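Local coordinates for type III secretion system effector HopBA1 (PDB 5T09), which acts as a bacterial virulence factor that enhances self-association of the Arabidopsis resistance protein RBA1, whose recognition of it triggers plant cell death, at residues L49-D54 against G192-S197; A81-K86 against A110-H115. One frame throughout, in Å; residues are numbered along the deposited sequence.

In the fold
From the N terminus, the chain first lays down strand 49-54, a central member of the mixed, largely parallel sheet, and returns to it 138 residues later through the loop 192-197 that follows strand 184-190; this closes interaction 1. Nested inside that long loop, interaction 2 closes a much shorter one: the chain leaves strand 77-82 through the turn at Val-82 to Val-85, runs through helices 90-99 and 101-112, and comes back at residues 110-115, 24 residues on. The two centres lie about 17 Å apart, yet the contacts touch where Asp-54 OD2 packs 3.6 Å from Phe-84 CZ. Both meet the same sheet, interaction 1 from a loop and interaction 2 from a helix end.

Interaction 1 (L49-D54 against G192-S197); sequences LVYIGD and GHFSNS
Tyr-51 and Phe-194 meet because both rings leave their backbones in the same way, with CG anti to the carbonyl carbon (chi1 -66° for Tyr-51 and -51° for Phe-194), and because both CB atoms point toward the opposite segment. The two side chains run obliquely to each other, and the CD1 side of Tyr-51 comes over one face of the Phe-194 ring. Tyr-51 CD1 stands 3.7 Å above that ring plane but displaced toward its rim, 3.8 Å from Phe-194 CE1. The centroids are 5.0 Å apart and the planes inclined at 55°, an edge-to-face pair well short of perpendicular. A CH-pi contact reinforces it: Tyr-51 CB lies over the same ring, 4.1 Å from the Phe-194 centroid. The edge of the Phe-194 ring meets the main chain of the strand, with Ile-52 C and O and Gly-53 CA near its plane; CE2 of Phe-194 approaches Ile-52 O at 3.5 Å, and its CD2 approaches Gly-53 CA at 3.7 Å. Within the loop, Ser-197 OG donates to the backbone carbonyl O of Phe-194 at 2.8 Å, tying the two ends of residues 194-197 together. The tyrosine hydroxyl points away from this apolar contact and is hydrogen-bonded to Arg-206 O. Its ring also packs on Pro-202 and Met-205, two of the residues of the potassium site, and the side chain is about 7 Å from the ion. This is a buried loop packed on the parallel core of the EreA/ChaN-like alpha-beta fold: strand 49-54 runs between strands 184-190 and 209-214, Tyr-51 and Phe-194 reach Val-187 and Val-210 on those two neighbours, and Ile-52, its CB directed away from the loop, packs against helix 60-74.

Interaction 2 (A81-K86 against A110-H115); sequences AVEFVK and ASWGRH
Phe-84 presents its CD1 edge to the indole face of Trp-112, 3.8 Å above the centre of the ring system. The Phe-84 ring and the six-membered ring of Trp-112 have centroids 5.2 Å apart and planes at 89°, a T-shaped pair close to the ideal. Phe-84 CB adds a CH-pi contact over the face of the five-membered ring. At the indole's rim, Glu-83 OE2 lies in the ring plane, 3.5 Å from Trp-112 CH2, with the carboxylate turned 78° against the indole. The extended glutamate chain, CG anti to the backbone N (chi1 172°), carries it there. Lys-86 NZ reaches Ser-111 OG with a hydrogen bond of 3.1 Å, its chain bent at chi2 and chi4. A water in the indole plane links three groups, accepting from Trp-112 NE1 at 3.0 Å and from Lys-86 NZ while donating to the main-chain carbonyl O of Glu-83 at 2.6 Å. Glu-83 and Phe-84 are the two middle residues of a type I turn from Val-82 to Val-85, which places them beside the end of helix 101-112. Farther out, Glu-83 is held by Gly-190 N at OE1 and by a salt bridge from Arg-162 at OE2. Trp-188 makes another edge-to-face pair with Phe-84, and His-56 does so with Trp-112. The contact thus couples an aromatic cluster to a polar edge: the partly positive C-H rim of the indole would favour the carboxylate beside it, Arg-162 probably stabilises its negative charge, and the water satisfies the indole N-H, whose angle to the nearby Phe-84 O is too poor for a hydrogen bond.

Interaction 1 (L49-D54 against G192-S197)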
ATOM      1  N   LEU A  49     -10.315   4.349   5.416  1.00 47.01           N
ATOM      2  CA  LEU A  49      -9.138   3.500   5.316  1.00 43.53           C
ATOM      3  C   LEU A  49      -9.171   2.754   3.993  1.00 49.09           C
ATOM      4  O   LEU A  49     -10.165   2.092   3.672  1.00 44.85           O
ATOM      5  CB  LEU A  49      -9.067   2.512   6.487  1.00 48.69           C
ATOM      6  CG  LEU A  49      -7.874   1.553   6.500  1.00 43.24           C
ATOM      7  CD1 LEU A  49      -6.563   2.315   6.580  1.00 49.35           C
ATOM      8  CD2 LEU A  49      -7.991   0.581   7.661  1.00 50.18           C
ATOM      9  N   VAL A  50      -8.084   2.870   3.234  1.00 47.43           N
ATOM     10  CA  VAL A  50      -7.917   2.188   1.958  1.00 53.24           C
ATOM     11  C   VAL A  50      -6.619   1.400   2.005  1.00 47.20           C
ATOM     12  O   VAL A  50      -5.596   1.901   2.486  1.00 38.98           O
ATOM     13  CB  VAL A  50      -7.901   3.182   0.776  1.00 48.00           C
ATOM     14  CG1 VAL A  50      -7.537   2.476  -0.529  1.00 42.32           C
ATOM     15  CG2 VAL A  50      -9.253   3.876   0.649  1.00 49.06           C
ATOM     16  N   TYR A  51      -6.659   0.169   1.507  1.00 43.79           N
ATOM     17  CA  TYR A  51      -5.471  -0.660   1.353  1.00 39.09           C
ATOM     18  C   TYR A  51      -5.106  -0.733  -0.121  1.00 40.53           C
ATOM     19  O   TYR A  51      -5.957  -1.054  -0.957  1.00 45.74           O
ATOM     20  CB  TYR A  51      -5.704  -2.070   1.899  1.00 36.33           C
ATOM     21  CG  TYR A  51      -5.907  -2.142   3.394  1.00 36.28           C
ATOM     22  CD1 TYR A  51      -4.828  -2.272   4.254  1.00 33.53           C
ATOM     23  CD2 TYR A  51      -7.179  -2.084   3.946  1.00 39.30           C
ATOM     24  CE1 TYR A  51      -5.009  -2.347   5.625  1.00 35.99           C
ATOM     25  CE2 TYR A  51      -7.370  -2.152   5.310  1.00 41.71           C
ATOM     26  CZ  TYR A  51      -6.282  -2.283   6.145  1.00 41.23           C
ATOM     27  OH  TYR A  51      -6.466  -2.353   7.502  1.00 41.84           O
ATOM     28  N   ILE A  52      -3.848  -0.439  -0.434  1.00 38.82           N
ATOM     29  CA  ILE A  52      -3.317  -0.579  -1.785  1.00 33.89           C
ATOM     30  C   ILE A  52      -2.471  -1.844  -1.807  1.00 35.10           C
ATOM     31  O   ILE A  52      -1.391  -1.890  -1.210  1.00 32.00           O
ATOM     32  CB  ILE A  52      -2.498   0.645  -2.212  1.00 34.95           C
ATOM     33  CG1 ILE A  52      -3.384   1.893  -2.250  1.00 40.92           C
ATOM     34  CG2 ILE A  52      -1.855   0.408  -3.586  1.00 36.80           C
ATOM     35  CD1 ILE A  52      -2.624   3.178  -2.535  1.00 44.22           C
ATOM     36  N   GLY A  53      -2.958  -2.873  -2.500  1.00 34.44           N
ATOM     37  CA  GLY A  53      -2.237  -4.125  -2.586  1.00 38.15           C
ATOM     38  C   GLY A  53      -1.091  -4.034  -3.570  1.00 43.17           C
ATOM     39  O   GLY A  53      -1.308  -3.995  -4.785  1.00 44.63           O
ATOM     40  N   ASP A  54       0.134  -3.987  -3.061  1.00 37.42           N
ATOM     41  CA  ASP A  54       1.290  -3.805  -3.923  1.00 37.41           C
ATOM     42  C   ASP A  54       1.629  -5.095  -4.651  1.00 37.99           C
ATOM     43  O   ASP A  54       1.483  -6.194  -4.107  1.00 41.62           O
ATOM     44  CB  ASP A  54       2.503  -3.345  -3.119  1.00 39.08           C
ATOM     45  CG  ASP A  54       3.582  -2.756  -3.996  1.00 44.51           C
ATOM     46  OD1 ASP A  54       3.250  -1.878  -4.824  1.00 37.07           O
ATOM     47  OD2 ASP A  54       4.752  -3.178  -3.875  1.00 41.22           O
ATOM     48  N   GLY A 192      -0.600  -9.861  -1.155  1.00 43.59           N
ATOM     49  CA  GLY A 192      -0.830 -11.136  -0.498  1.00 45.38           C
ATOM     50  C   GLY A 192      -1.336 -10.989   0.925  1.00 44.37           C
ATOM     51  O   GLY A 192      -2.021 -11.875   1.440  1.00 47.72           O
ATOM     52  N   HIS A 193      -1.016  -9.873   1.577  1.00 41.22           N
ATOM     53  CA  HIS A 193      -1.458  -9.651   2.946  1.00 41.88           C
ATOM     54  C   HIS A 193      -2.931  -9.278   3.031  1.00 52.11           C
ATOM     55  O   HIS A 193      -3.511  -9.347   4.121  1.00 47.94           O
ATOM     56  CB  HIS A 193      -0.608  -8.555   3.595  1.00 40.20           C
ATOM     57  CG  HIS A 193       0.818  -8.953   3.814  1.00 44.26           C
ATOM     58  ND1 HIS A 193       1.331  -9.232   5.063  1.00 44.36           N
ATOM     59  CD2 HIS A 193       1.839  -9.130   2.941  1.00 43.75           C
ATOM     60  CE1 HIS A 193       2.606  -9.556   4.951  1.00 42.77           C
ATOM     61  NE2 HIS A 193       2.938  -9.507   3.674  1.00 41.58           N
ATOM     62  N   PHE A 194      -3.549  -8.909   1.909  1.00 45.72           N
ATOM     63  CA  PHE A 194      -4.912  -8.395   1.893  1.00 50.19           C
ATOM     64  C   PHE A 194      -5.897  -9.366   1.246  1.00 45.37           C
ATOM     65  O   PHE A 194      -6.978  -8.950   0.818  1.00 52.68           O
ATOM     66  CB  PHE A 194      -4.953  -7.051   1.166  1.00 44.02           C
ATOM     67  CG  PHE A 194      -3.942  -6.056   1.664  1.00 39.58           C
ATOM     68  CD1 PHE A 194      -3.504  -6.077   2.978  1.00 37.99           C
ATOM     69  CD2 PHE A 194      -3.430  -5.092   0.812  1.00 37.52           C
ATOM     70  CE1 PHE A 194      -2.573  -5.161   3.429  1.00 44.84           C
ATOM     71  CE2 PHE A 194      -2.505  -4.169   1.260  1.00 34.48           C
ATOM     72  CZ  PHE A 194      -2.073  -4.203   2.565  1.00 37.08           C
ATOM     73  N   SER A 195      -5.549 -10.646   1.158  1.00 47.90           N
ATOM     74  CA  SER A 195      -6.460 -11.623   0.583  1.00 57.35           C
ATOM     75  C   SER A 195      -7.651 -11.854   1.512  1.00 59.75           C
ATOM     76  O   SER A 195      -7.623 -11.520   2.698  1.00 53.50           O
ATOM     77  CB  SER A 195      -5.738 -12.944   0.323  1.00 60.51           C
ATOM     78  OG  SER A 195      -5.276 -13.518   1.532  1.00 73.91           O
ATOM     79  N   ASN A 196      -8.711 -12.435   0.948  1.00 57.70           N
ATOM     80  CA  ASN A 196      -9.933 -12.744   1.689  1.00 65.99           C
ATOM     81  C   ASN A 196     -10.381 -11.547   2.526  1.00 68.21           C
ATOM     82  O   ASN A 196     -10.710 -11.668   3.708  1.00 74.96           O
ATOM     83  CB  ASN A 196      -9.740 -13.983   2.567  1.00 75.06           C
ATOM     84  CG  ASN A 196      -9.438 -15.231   1.757  1.00 80.13           C
ATOM     85  OD1 ASN A 196     -10.306 -15.756   1.062  1.00 87.81           O
ATOM     86  ND2 ASN A 196      -8.206 -15.716   1.852  1.00 77.86           N
ATOM     87  N   SER A 197     -10.402 -10.376   1.892  1.00 61.06           N
ATOM     88  CA  SER A 197     -10.673  -9.118   2.574  1.00 62.44           C
ATOM     89  C   SER A 197     -12.024  -8.515   2.219  1.00 60.66           C
ATOM     90  O   SER A 197     -12.337  -7.418   2.693  1.00 57.55           O
ATOM     91  CB  SER A 197      -9.571  -8.101   2.252  1.00 54.59           C
ATOM     92  OG  SER A 197      -9.553  -7.802   0.865  1.00 58.33           O
TER

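Interaction 2 (A81-K86 against A110-H115)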
ATOM      1  N   ALA A  81       0.823   4.770   5.252  1.00 38.54           N
ATOM      2  CA  ALA A  81       1.605   3.795   6.002  1.00 40.74           C
ATOM      3  C   ALA A  81       2.042   2.693   5.047  1.00 31.41           C
ATOM      4  O   ALA A  81       1.201   2.073   4.383  1.00 34.59           O
ATOM      5  CB  ALA A  81       0.779   3.234   7.157  1.00 41.58           C
ATOM      6  N   VAL A  82       3.353   2.451   4.964  1.00 35.76           N
ATOM      7  CA  VAL A  82       3.918   1.639   3.891  1.00 33.98           C
ATOM      8  C   VAL A  82       4.738   0.489   4.461  1.00 39.06           C
ATOM      9  O   VAL A  82       5.434   0.640   5.474  1.00 37.36           O
ATOM     10  CB  VAL A  82       4.776   2.491   2.933  1.00 37.06           C
ATOM     11  CG1 VAL A  82       3.963   3.669   2.421  1.00 37.08           C
ATOM     12  CG2 VAL A  82       6.063   2.962   3.612  1.00 36.26           C
ATOM     13  N   GLU A  83       4.664  -0.657   3.780  1.00 31.98           N
ATOM     14  CA  GLU A  83       5.459  -1.827   4.141  1.00 31.30           C
ATOM     15  C   GLU A  83       6.950  -1.587   3.940  1.00 30.44           C
ATOM     16  O   GLU A  83       7.774  -2.233   4.595  1.00 38.52           O
ATOM     17  CB  GLU A  83       5.020  -3.029   3.304  1.00 35.28           C
ATOM     18  CG  GLU A  83       5.902  -4.265   3.465  1.00 38.28           C
ATOM     19  CD  GLU A  83       5.531  -5.395   2.521  1.00 39.71           C
ATOM     20  OE1 GLU A  83       4.761  -5.159   1.568  1.00 34.12           O
ATOM     21  OE2 GLU A  83       6.027  -6.524   2.729  1.00 46.54           O
ATOM     22  N   PHE A  84       7.317  -0.676   3.046  1.00 32.41           N
ATOM     23  CA  PHE A  84       8.710  -0.559   2.629  1.00 34.08           C
ATOM     24  C   PHE A  84       9.617  -0.039   3.736  1.00 38.72           C
ATOM     25  O   PHE A  84      10.841  -0.137   3.607  1.00 40.52           O
ATOM     26  CB  PHE A  84       8.792   0.344   1.403  1.00 38.42           C
ATOM     27  CG  PHE A  84       7.784   0.002   0.342  1.00 39.34           C
ATOM     28  CD1 PHE A  84       7.812  -1.235  -0.278  1.00 41.52           C
ATOM     29  CD2 PHE A  84       6.804   0.911  -0.024  1.00 38.30           C
ATOM     30  CE1 PHE A  84       6.881  -1.561  -1.245  1.00 40.49           C
ATOM     31  CE2 PHE A  84       5.875   0.595  -0.994  1.00 40.73           C
ATOM     32  CZ  PHE A  84       5.912  -0.644  -1.607  1.00 39.70           C
ATOM     33  N   VAL A  85       9.051   0.490   4.818  1.00 37.41           N
ATOM     34  CA  VAL A  85       9.815   1.019   5.939  1.00 36.99           C
ATOM     35  C   VAL A  85       9.387   0.280   7.194  1.00 35.16           C
ATOM     36  O   VAL A  85       8.186   0.098   7.437  1.00 39.03           O
ATOM     37  CB  VAL A  85       9.604   2.533   6.112  1.00 42.86           C
ATOM     38  CG1 VAL A  85      10.435   3.060   7.275  1.00 43.04           C
ATOM     39  CG2 VAL A  85       9.951   3.266   4.831  1.00 38.44           C
ATOM     40  N   LYS A  86      10.364  -0.136   7.988  1.00 36.90           N
ATOM     41  CA  LYS A  86      10.078  -0.757   9.269  1.00 41.22           C
ATOM     42  C   LYS A  86       9.664   0.313  10.265  1.00 45.52           C
ATOM     43  O   LYS A  86      10.259   1.393  10.322  1.00 41.90           O
ATOM     44  CB  LYS A  86      11.299  -1.528   9.768  1.00 53.84           C
ATOM     45  CG  LYS A  86      11.646  -2.704   8.869  1.00 69.65           C
ATOM     46  CD  LYS A  86      13.137  -2.988   8.814  1.00 83.01           C
ATOM     47  CE  LYS A  86      13.469  -3.956   7.681  1.00 80.69           C
ATOM     48  NZ  LYS A  86      13.063  -3.443   6.336  1.00 65.89           N
ATOM     49  N   ALA A 110      18.649  -1.607   0.852  1.00 46.24           N
ATOM     50  CA  ALA A 110      19.084  -2.798   1.572  1.00 50.01           C
ATOM     51  C   ALA A 110      17.986  -3.855   1.630  1.00 50.76           C
ATOM     52  O   ALA A 110      18.249  -5.046   1.427  1.00 55.20           O
ATOM     53  CB  ALA A 110      19.533  -2.420   2.984  1.00 58.87           C
ATOM     54  N   SER A 111      16.749  -3.443   1.903  1.00 47.76           N
ATOM     55  CA  SER A 111      15.653  -4.388   2.051  1.00 44.31           C
ATOM     56  C   SER A 111      14.789  -4.521   0.804  1.00 44.34           C
ATOM     57  O   SER A 111      14.128  -5.552   0.642  1.00 50.65           O
ATOM     58  CB  SER A 111      14.763  -3.979   3.231  1.00 45.85           C
ATOM     59  OG  SER A 111      15.452  -4.149   4.456  1.00 56.97           O
ATOM     60  N   TRP A 112      14.779  -3.523  -0.080  1.00 44.48           N
ATOM     61  CA  TRP A 112      13.813  -3.487  -1.169  1.00 45.00           C
ATOM     62  C   TRP A 112      14.416  -3.294  -2.551  1.00 47.36           C
ATOM     63  O   TRP A 112      13.674  -3.374  -3.538  1.00 48.45           O
ATOM     64  CB  TRP A 112      12.774  -2.386  -0.900  1.00 43.05           C
ATOM     65  CG  TRP A 112      11.907  -2.789   0.228  1.00 38.85           C
ATOM     66  CD1 TRP A 112      12.029  -2.420   1.534  1.00 38.30           C
ATOM     67  CD2 TRP A 112      10.808  -3.699   0.169  1.00 39.97           C
ATOM     68  NE1 TRP A 112      11.063  -3.037   2.290  1.00 43.20           N
ATOM     69  CE2 TRP A 112      10.300  -3.827   1.471  1.00 41.46           C
ATOM     70  CE3 TRP A 112      10.200  -4.413  -0.866  1.00 46.15           C
ATOM     71  CZ2 TRP A 112       9.210  -4.639   1.768  1.00 44.27           C
ATOM     72  CZ3 TRP A 112       9.119  -5.214  -0.571  1.00 38.83           C
ATOM     73  CH2 TRP A 112       8.636  -5.324   0.731  1.00 35.22           C
ATOM     74  N   GLY A 113      15.724  -3.069  -2.666  1.00 41.67           N
ATOM     75  CA  GLY A 113      16.332  -2.954  -3.977  1.00 39.66           C
ATOM     76  C   GLY A 113      16.234  -4.220  -4.802  1.00 41.64           C
ATOM     77  O   GLY A 113      16.322  -4.156  -6.032  1.00 43.27           O
ATOM     78  N   ARG A 114      16.031  -5.368  -4.150  1.00 50.45           N
ATOM     79  CA  ARG A 114      15.944  -6.641  -4.855  1.00 51.21           C
ATOM     80  C   ARG A 114      14.867  -6.634  -5.930  1.00 42.34           C
ATOM     81  O   ARG A 114      14.956  -7.419  -6.880  1.00 53.62           O
ATOM     82  CB  ARG A 114      15.655  -7.776  -3.870  1.00 65.07           C
ATOM     83  CG  ARG A 114      16.551  -7.815  -2.639  1.00 88.76           C
ATOM     84  CD  ARG A 114      15.763  -8.237  -1.409  1.00 93.28           C
ATOM     85  NE  ARG A 114      16.604  -8.319  -0.219  1.00 98.30           N
ATOM     86  CZ  ARG A 114      16.178  -8.710   0.978  1.00 99.58           C
ATOM     87  NH1 ARG A 114      14.911  -9.060   1.157  1.00 98.55           N
ATOM     88  NH2 ARG A 114      17.021  -8.751   1.998  1.00106.68           N
ATOM     89  N   HIS A 115      13.856  -5.774  -5.804  1.00 45.78           N
ATOM     90  CA  HIS A 115      12.723  -5.761  -6.721  1.00 43.49           C
ATOM     91  C   HIS A 115      12.883  -4.767  -7.865  1.00 43.64           C
ATOM     92  O   HIS A 115      11.903  -4.493  -8.567  1.00 44.86           O
ATOM     93  CB  HIS A 115      11.433  -5.462  -5.956  1.00 41.11           C
ATOM     94  CG  HIS A 115      11.030  -6.553  -5.013  1.00 44.24           C
ATOM     95  ND1 HIS A 115      10.583  -7.782  -5.447  1.00 43.07           N
ATOM     96  CD2 HIS A 115      10.999  -6.599  -3.661  1.00 45.23           C
ATOM     97  CE1 HIS A 115      10.305  -8.542  -4.403  1.00 43.17           C
ATOM     98  NE2 HIS A 115      10.550  -7.847  -3.307  1.00 44.00           N
TER
HETATM   99  O   HOH W   1      10.180  -3.179   5.132  1.00 39.34           O